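Local structure of pterin-4-alpha-carbinolamine dehydratase MoaB2 (Mycobacterium marinum, 3RFQ) at residues L120-A125 with L152-A157. The protein probably takes part in molybdenum cofactor biosynthesis as a pterin-binding protein of the MogA/MoaB family. Residues are numbered along the deposited sequence; the frame is centred on the assembly and turned at random.
Sequences LGIAEA and LVVNLA
In the alpha/beta core of this MogA/MoaB-type domain, helix 120-132 packs on strand 151-156 through Ile122, which meets Leu152 and Val154. The isoleucine divides its methyls between the two. At the end of its longer branch, CD1 lies 3.9 Å from Leu152 CD1, the side chains running obliquely past each other, while Ile122 CG2 lies 4.2 Å from Val154 CG1, where the two side chains cross at about a right angle. The chi1 of -72° sets CG2 anti to the backbone N and CG1 anti to the carbonyl carbon, spreading the two branches along the strand. Leu152 and Val154 are two positions apart on an extended strand, so both turn the same face toward the helix; Val153 and Asn155 point to the other. The strand is an inner member of a mixed sheet, bonded through its backbone to parallel strand 92-96 on one edge and antiparallel strand 145-148 on the other. All three touching residues are buried, and the contact is purely apolar. Helix 160-180 closes over Ile122 with Leu173 and Ile177, and Leu140 of a second subunit packs on it as well. Two residues after Ile122, on helix 120-132, Glu124 OE2 forms a salt bridge with Arg127 NH1 of that second subunit, placing this turn at a subunit interface.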
loop_
_atom_site.group_PDB
_atom_site.type_symbol
_atom_site.label_atom_id
_atom_site.label_comp_id
_atom_site.label_asym_id
_atom_site.label_seq_id
_atom_site.Cartn_x
_atom_site.Cartn_y
_atom_site.Cartn_z
ATOM N N LEU C 120 0.110 13.716 11.099
ATOM C CA LEU C 120 -0.374 12.330 11.087
ATOM C C LEU C 120 0.240 11.483 9.972
ATOM O O LEU C 120 0.476 10.292 10.167
ATOM C CB LEU C 120 -1.927 12.266 11.036
ATOM C CG LEU C 120 -2.710 12.872 12.213
ATOM C CD1 LEU C 120 -4.253 12.679 12.109
ATOM C CD2 LEU C 120 -2.212 12.336 13.554
ATOM N N GLY C 121 0.499 12.100 8.814
ATOM C CA GLY C 121 0.989 11.371 7.667
ATOM C C GLY C 121 2.348 10.710 7.848
ATOM O O GLY C 121 2.633 9.689 7.210
ATOM N N ILE C 122 3.191 11.281 8.700
ATOM C CA ILE C 122 4.489 10.694 8.972
ATOM C C ILE C 122 4.327 9.387 9.743
ATOM O O ILE C 122 4.830 8.350 9.306
ATOM C CB ILE C 122 5.458 11.674 9.709
ATOM C CG1 ILE C 122 5.930 12.788 8.765
ATOM C CG2 ILE C 122 6.692 10.917 10.259
ATOM C CD1 ILE C 122 6.608 13.964 9.486
ATOM N N ALA C 123 3.637 9.450 10.891
ATOM C CA ALA C 123 3.344 8.250 11.694
ATOM C C ALA C 123 2.602 7.174 10.865
ATOM O O ALA C 123 2.868 5.962 11.017
ATOM C CB ALA C 123 2.533 8.619 12.953
ATOM N N GLU C 124 1.682 7.601 9.987
ATOM C CA GLU C 124 0.973 6.622 9.168
ATOM C C GLU C 124 1.898 5.944 8.161
ATOM O O GLU C 124 1.736 4.768 7.880
ATOM C CB GLU C 124 -0.212 7.232 8.412
ATOM C CG GLU C 124 -1.251 7.853 9.286
ATOM C CD GLU C 124 -2.199 8.749 8.523
ATOM O OE1 GLU C 124 -2.047 8.924 7.273
ATOM O OE2 GLU C 124 -3.129 9.268 9.175
ATOM N N ALA C 125 2.839 6.703 7.597
ATOM C CA ALA C 125 3.713 6.162 6.565
ATOM C C ALA C 125 4.701 5.212 7.215
ATOM O O ALA C 125 4.985 4.171 6.654
ATOM C CB ALA C 125 4.453 7.306 5.771
ATOM N N LEU C 152 10.902 19.711 14.119
ATOM C CA LEU C 152 10.204 18.464 13.778
ATOM C C LEU C 152 10.670 17.333 14.715
ATOM O O LEU C 152 11.865 17.108 14.851
ATOM C CB LEU C 152 10.421 18.101 12.285
ATOM C CG LEU C 152 9.921 16.717 11.805
ATOM C CD1 LEU C 152 8.375 16.520 11.905
ATOM C CD2 LEU C 152 10.423 16.412 10.376
ATOM N N VAL C 153 9.731 16.645 15.364
ATOM C CA VAL C 153 10.038 15.542 16.295
ATOM C C VAL C 153 9.321 14.293 15.796
ATOM O O VAL C 153 8.127 14.330 15.533
ATOM C CB VAL C 153 9.480 15.837 17.708
ATOM C CG1 VAL C 153 9.736 14.667 18.701
ATOM C CG2 VAL C 153 10.015 17.187 18.244
ATOM N N VAL C 154 10.055 13.200 15.672
ATOM C CA VAL C 154 9.509 11.924 15.189
ATOM C C VAL C 154 9.887 10.822 16.168
ATOM O O VAL C 154 11.050 10.713 16.527
ATOM C CB VAL C 154 10.045 11.618 13.749
ATOM C CG1 VAL C 154 9.512 10.250 13.231
ATOM C CG2 VAL C 154 9.633 12.775 12.784
ATOM N N ASN C 155 8.918 10.056 16.667
ATOM C CA ASN C 155 9.217 8.943 17.571
ATOM C C ASN C 155 9.290 7.680 16.744
ATOM O O ASN C 155 8.325 7.330 16.056
ATOM C CB ASN C 155 8.113 8.695 18.613
ATOM C CG ASN C 155 7.713 9.930 19.443
ATOM O OD1 ASN C 155 6.528 10.093 19.698
ATOM N ND2 ASN C 155 8.677 10.747 19.921
ATOM N N LEU C 156 10.410 6.971 16.801
ATOM C CA LEU C 156 10.471 5.619 16.205
ATOM C C LEU C 156 10.486 4.501 17.262
ATOM O O LEU C 156 10.976 4.700 18.388
ATOM C CB LEU C 156 11.713 5.495 15.318
ATOM C CG LEU C 156 11.919 6.527 14.207
ATOM C CD1 LEU C 156 13.250 6.234 13.470
ATOM C CD2 LEU C 156 10.742 6.516 13.246
ATOM N N ALA C 157 9.970 3.330 16.893
ATOM C CA ALA C 157 10.107 2.143 17.730
ATOM C C ALA C 157 11.576 1.745 17.919
ATOM O O ALA C 157 12.462 2.190 17.164
ATOM C CB ALA C 157 9.287 0.960 17.166
#